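Local coordinates for putative polyphosphate kinase 2 family protein (Arthrobacter aurescens, PDB 3RHF), which probably acts as a polyphosphate kinase of the PPK2 family, transferring phosphate between polyphosphate and nucleotides on a P-loop kinase fold, at residues 58-63 against 260-265; 10-15 against 51-56. All blocks are in the same frame, centred on the assembly; numbering follows the deposited sequence.

Overall arrangement
Both contacts fasten onto helix 43-69 on the same side of the chain's centre, and their centres lie about 12 Å apart. Contact 2 ties an N-terminal loop to this helix. Contact 1 lies further along it, where it packs on helix 250-266. The two meet directly. Leu262 of contact 1 sends CD2 to 3.6 Å from C of Arg56 and CD1 to 3.8 Å from CG of Gln53, both residues of contact 2. Asp263 OD2 lies 2.9 Å from Ser15 OG, a probable hydrogen bond, so the loop also reaches helix 250-266. Together they join loop, helix 43-69 and helix 250-266.

Contact 1 (58-63 against 260-265); sequences AELQEK and LLLDAL
No ring, amide or carboxylate bridges the gap where Leu60 meets Leu262 and Leu265, so there are no stacked faces or edges to assign here. The nearest flat group that Leu60 meets across the contact is the peptide carbonyl of Leu262, whose O lies 4.1 Å from Leu60 CD1. Leu60 does most of the work, through a single methyl. Its CD1 touches Leu262 CD2 at 3.9 Å and Leu265 CB at 4.1 Å, so this branch is placed between two residues of helix 250-266 that lie three positions apart. The side chains of Leu60 and Leu262 cross at about a right angle and meet methyl to methyl. Leu262 does not aim its CB straight at helix 43-69; its outer end bends nearer. Leu60 holds CG anti to the carbonyl carbon (chi1 -81°), and its extended chi2 (168°) then puts CD1 across the gap. The backbones come closest at Leu60 and Leu265, whose CA atoms are 6.8 Å apart. No hydrogen bond crosses. Away from the leucines, Lys63 NZ forms a salt bridge with Glu59 OE2 at 3.6 Å, one turn back in the same helix. Glu62 turns instead to the second subunit, packing on Trp208 of that chain. Leu57, on helix 43-69, also touches both Leu262 and Leu265 and extends the apolar seam. Beneath it, Leu261, Ala264 and Leu265 rest on Leu76 of strand 75-82, while Leu260 and Ala264 reach strand 179-187. Helix 250-266 follows strand 242-246, one of the two edge strands, and lies against the parallel sheet. The seam thus joins the helix leading into strand 75-82 to the helix that follows the last strand of the alpha/beta/alpha sandwich.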
loop_
_atom_site.group_PDB
_atom_site.type_symbol
_atom_site.label_atom_id
_atom_site.label_comp_id
_atom_site.label_asym_id
_atom_site.label_seq_id
_atom_site.Cartn_x
_atom_site.Cartn_y
_atom_site.Cartn_z
ATOM N N ALA A 58 1.039 7.704 10.450
ATOM C CA ALA A 58 1.897 8.211 9.368
ATOM C C ALA A 58 3.190 8.829 9.944
ATOM O O ALA A 58 4.273 8.549 9.498
ATOM C CB ALA A 58 1.152 9.212 8.495
ATOM N N GLU A 59 3.073 9.630 10.979
ATOM C CA GLU A 59 4.254 10.206 11.580
ATOM C C GLU A 59 5.115 9.118 12.186
ATOM O O GLU A 59 6.298 9.096 11.975
ATOM C CB GLU A 59 3.920 11.282 12.608
ATOM C CG GLU A 59 5.134 11.738 13.398
ATOM C CD GLU A 59 4.973 13.073 14.167
ATOM O OE1 GLU A 59 3.833 13.574 14.359
ATOM O OE2 GLU A 59 6.023 13.635 14.596
ATOM N N LEU A 60 4.545 8.210 12.945
ATOM C CA LEU A 60 5.386 7.284 13.675
ATOM C C LEU A 60 6.026 6.191 12.784
ATOM O O LEU A 60 7.089 5.699 13.077
ATOM C CB LEU A 60 4.613 6.651 14.798
ATOM C CG LEU A 60 4.431 7.407 16.100
ATOM C CD1 LEU A 60 3.396 6.659 16.847
ATOM C CD2 LEU A 60 5.724 7.454 16.856
ATOM N N GLN A 61 5.400 5.855 11.684
ATOM C CA GLN A 61 5.977 4.913 10.769
ATOM C C GLN A 61 7.114 5.596 10.019
ATOM O O GLN A 61 8.131 5.006 9.757
ATOM C CB GLN A 61 4.897 4.356 9.822
ATOM C CG GLN A 61 5.383 3.515 8.671
ATOM C CD GLN A 61 5.761 4.333 7.442
ATOM O OE1 GLN A 61 4.944 5.092 6.901
ATOM N NE2 GLN A 61 7.025 4.188 6.991
ATOM N N GLU A 62 6.926 6.851 9.681
ATOM C CA GLU A 62 7.918 7.578 8.952
ATOM C C GLU A 62 9.161 7.712 9.785
ATOM O O GLU A 62 10.233 7.617 9.247
ATOM C CB GLU A 62 7.419 8.936 8.528
ATOM C CG GLU A 62 8.473 9.702 7.731
ATOM C CD GLU A 62 7.950 10.981 7.006
ATOM O OE1 GLU A 62 7.392 10.825 5.873
ATOM O OE2 GLU A 62 8.160 12.120 7.529
ATOM N N LYS A 63 9.019 7.872 11.090
ATOM C CA LYS A 63 10.165 7.850 11.982
ATOM C C LYS A 63 10.837 6.509 12.074
ATOM O O LYS A 63 12.046 6.428 11.975
ATOM C CB LYS A 63 9.788 8.281 13.369
ATOM C CG LYS A 63 9.476 9.760 13.497
ATOM C CD LYS A 63 9.226 10.096 14.974
ATOM C CE LYS A 63 8.730 11.526 15.188
ATOM N NZ LYS A 63 8.308 11.756 16.597
ATOM N N LEU A 260 -3.269 -0.296 18.904
ATOM C CA LEU A 260 -2.254 -1.318 19.245
ATOM C C LEU A 260 -0.927 -1.057 18.562
ATOM O O LEU A 260 0.139 -1.137 19.192
ATOM C CB LEU A 260 -2.760 -2.712 18.861
ATOM C CG LEU A 260 -3.638 -3.430 19.890
ATOM C CD1 LEU A 260 -4.112 -4.718 19.272
ATOM C CD2 LEU A 260 -2.940 -3.725 21.240
ATOM N N LEU A 261 -1.030 -0.769 17.264
ATOM C CA LEU A 261 0.087 -0.309 16.455
ATOM C C LEU A 261 0.763 0.911 16.998
ATOM O O LEU A 261 1.971 0.925 17.111
ATOM C CB LEU A 261 -0.394 0.039 15.070
ATOM C CG LEU A 261 0.021 -0.837 13.928
ATOM C CD1 LEU A 261 0.095 -2.331 14.299
ATOM C CD2 LEU A 261 -0.984 -0.617 12.819
ATOM N N LEU A 262 -0.017 1.948 17.301
ATOM C CA LEU A 262 0.569 3.230 17.802
ATOM C C LEU A 262 1.265 3.060 19.146
ATOM O O LEU A 262 2.298 3.669 19.371
ATOM C CB LEU A 262 -0.471 4.366 17.921
ATOM C CG LEU A 262 -1.107 4.748 16.578
ATOM C CD1 LEU A 262 -2.515 5.372 16.768
ATOM C CD2 LEU A 262 -0.240 5.684 15.758
ATOM N N ASP A 263 0.650 2.266 20.036
ATOM C CA ASP A 263 1.183 2.047 21.368
ATOM C C ASP A 263 2.476 1.199 21.274
ATOM O O ASP A 263 3.410 1.451 21.996
ATOM C CB ASP A 263 0.145 1.358 22.248
ATOM C CG ASP A 263 -1.087 2.272 22.614
ATOM O OD1 ASP A 263 -1.175 3.489 22.253
ATOM O OD2 ASP A 263 -1.987 1.735 23.327
ATOM N N ALA A 264 2.513 0.212 20.374
ATOM C CA ALA A 264 3.728 -0.577 20.095
ATOM C C ALA A 264 4.860 0.326 19.538
ATOM O O ALA A 264 6.000 0.242 19.975
ATOM C CB ALA A 264 3.424 -1.707 19.123
ATOM N N LEU A 265 4.513 1.195 18.601
ATOM C CA LEU A 265 5.448 2.114 18.023
ATOM C C LEU A 265 5.901 3.172 19.000
ATOM O O LEU A 265 7.034 3.601 18.946
ATOM C CB LEU A 265 4.820 2.797 16.838
ATOM C CG LEU A 265 4.690 1.964 15.597
ATOM C CD1 LEU A 265 3.766 2.501 14.604
ATOM C CD2 LEU A 265 6.050 1.874 15.014
#

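Contact 2 (10-15 against 51-56); sequences VEFAKS and AAQDAR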
loop_
_atom_site.group_PDB
_atom_site.type_symbol
_atom_site.label_atom_id
_atom_site.label_comp_id
_atom_site.label_asym_id
_atom_site.label_seq_id
_atom_site.Cartn_x
_atom_site.Cartn_y
_atom_site.Cartn_z
ATOM N N VAL A 10 -12.419 11.145 20.812
ATOM C CA VAL A 10 -12.437 10.489 22.084
ATOM C C VAL A 10 -11.414 9.356 21.990
ATOM O O VAL A 10 -11.513 8.467 21.147
ATOM C CB VAL A 10 -13.857 9.936 22.399
ATOM C CG1 VAL A 10 -13.860 9.245 23.750
ATOM C CG2 VAL A 10 -14.934 11.054 22.364
ATOM N N GLU A 11 -10.408 9.429 22.847
ATOM C CA GLU A 11 -9.317 8.481 22.899
ATOM C C GLU A 11 -9.691 7.296 23.742
ATOM O O GLU A 11 -10.647 7.338 24.495
ATOM C CB GLU A 11 -8.120 9.112 23.593
ATOM C CG GLU A 11 -7.620 10.418 23.046
ATOM C CD GLU A 11 -6.918 10.286 21.699
ATOM O OE1 GLU A 11 -6.383 9.184 21.364
ATOM O OE2 GLU A 11 -6.905 11.320 20.968
ATOM N N PHE A 12 -8.894 6.248 23.671
ATOM C CA PHE A 12 -9.113 5.098 24.513
ATOM C C PHE A 12 -8.982 5.497 25.988
ATOM O O PHE A 12 -8.036 6.201 26.358
ATOM C CB PHE A 12 -8.105 3.974 24.163
ATOM C CG PHE A 12 -8.564 3.110 23.045
ATOM C CD1 PHE A 12 -9.212 1.930 23.300
ATOM C CD2 PHE A 12 -8.394 3.514 21.734
ATOM C CE1 PHE A 12 -9.680 1.136 22.260
ATOM C CE2 PHE A 12 -8.842 2.745 20.715
ATOM C CZ PHE A 12 -9.510 1.536 20.978
ATOM N N ALA A 13 -9.923 5.037 26.813
ATOM C CA ALA A 13 -9.854 5.251 28.264
ATOM C C ALA A 13 -8.846 4.293 28.829
ATOM O O ALA A 13 -8.068 4.675 29.680
ATOM C CB ALA A 13 -11.192 5.047 28.959
ATOM N N LYS A 14 -8.863 3.045 28.392
ATOM C CA LYS A 14 -7.800 2.134 28.768
ATOM C C LYS A 14 -7.159 1.559 27.485
ATOM O O LYS A 14 -7.845 1.321 26.471
ATOM C CB LYS A 14 -8.296 1.042 29.765
ATOM N N SER A 15 -5.843 1.368 27.525
ATOM C CA SER A 15 -5.104 0.863 26.383
ATOM C C SER A 15 -5.514 -0.562 25.988
ATOM O O SER A 15 -5.640 -1.428 26.834
ATOM C CB SER A 15 -3.610 0.856 26.681
ATOM O OG SER A 15 -2.943 0.220 25.603
ATOM N N ALA A 51 -9.378 8.997 12.204
ATOM C CA ALA A 51 -8.735 9.927 11.275
ATOM C C ALA A 51 -7.536 10.559 11.966
ATOM O O ALA A 51 -6.554 10.927 11.331
ATOM C CB ALA A 51 -9.738 11.028 10.806
ATOM N N ALA A 52 -7.616 10.682 13.292
ATOM C CA ALA A 52 -6.528 11.246 14.039
ATOM C C ALA A 52 -5.413 10.190 14.145
ATOM O O ALA A 52 -4.209 10.504 14.083
ATOM C CB ALA A 52 -7.022 11.680 15.394
ATOM N N GLN A 53 -5.835 8.940 14.351
ATOM C CA GLN A 53 -4.915 7.809 14.448
ATOM C C GLN A 53 -4.074 7.721 13.196
ATOM O O GLN A 53 -2.890 7.476 13.298
ATOM C CB GLN A 53 -5.672 6.512 14.671
ATOM C CG GLN A 53 -6.108 6.335 16.097
ATOM C CD GLN A 53 -6.766 5.031 16.335
ATOM O OE1 GLN A 53 -7.375 4.486 15.428
ATOM N NE2 GLN A 53 -6.648 4.488 17.579
ATOM N N ASP A 54 -4.697 7.977 12.031
ATOM C CA ASP A 54 -4.049 7.858 10.734
ATOM C C ASP A 54 -2.844 8.797 10.649
ATOM O O ASP A 54 -1.803 8.388 10.184
ATOM C CB ASP A 54 -5.015 8.199 9.581
ATOM C CG ASP A 54 -6.150 7.188 9.418
ATOM O OD1 ASP A 54 -6.138 6.142 10.111
ATOM O OD2 ASP A 54 -7.094 7.443 8.610
ATOM N N ALA A 55 -3.046 10.067 11.025
ATOM C CA ALA A 55 -1.997 11.063 11.053
ATOM C C ALA A 55 -0.923 10.661 12.040
ATOM O O ALA A 55 0.274 10.742 11.730
ATOM C CB ALA A 55 -2.546 12.430 11.415
ATOM N N ARG A 56 -1.317 10.209 13.219
ATOM C CA ARG A 56 -0.324 9.735 14.178
ATOM C C ARG A 56 0.539 8.564 13.655
ATOM O O ARG A 56 1.769 8.554 13.850
ATOM C CB ARG A 56 -1.001 9.312 15.457
ATOM C CG ARG A 56 -1.647 10.465 16.209
ATOM C CD ARG A 56 -2.365 9.908 17.409
ATOM N NE ARG A 56 -3.358 10.837 17.876
ATOM C CZ ARG A 56 -4.323 10.559 18.742
ATOM N NH1 ARG A 56 -4.440 9.350 19.286
ATOM N NH2 ARG A 56 -5.168 11.524 19.073
#
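Glu11 and Arg56 approach from opposite directions and close an end-on, two-bond salt bridge. Arg56 NH1 donates to Glu11 OE1 at 2.8 Å, and Arg56 NH2 donates to Glu11 OE2 at 2.6 Å. Both bonds are fairly straight, at 166°. Each carboxylate oxygen is met on its syn side. The two planes are nearly coplanar, 24° apart, and the carboxylate sits at the edge of the guanidinium. Two parallel bonds of this kind fix the rotation of both groups. Arg56 runs extended from CG to NE to reach the loop. Glu11 is instead bent at chi2 (-71°), which turns its carboxylate toward the helix.

Next to the bridge, Phe12 CE2 lies 4.2 Å from Gln53 NE2, which sits at the edge of the ring and near its plane. This is only a packing contact. The amide nitrogen is satisfied by helix 250-266, through Gln259 OE1 and the backbone O of Ile255. Tyr39 meets the Phe12 ring with its own, and its OH is hydrogen-bonded to Val10 O. Ser15 OG caps Ala17 N at the start of helix 16-19 and is also hydrogen-bonded to Asp263 OD2 of helix 250-266. The result is an irregular N-terminal loop pinned by a bidentate arginine-glutamate salt bridge to helix 43-69, which precedes the first strand of the parallel alpha/beta/alpha sandwich, a layout consistent with the P-loop NTPase clan to which PPK2 proteins are assigned.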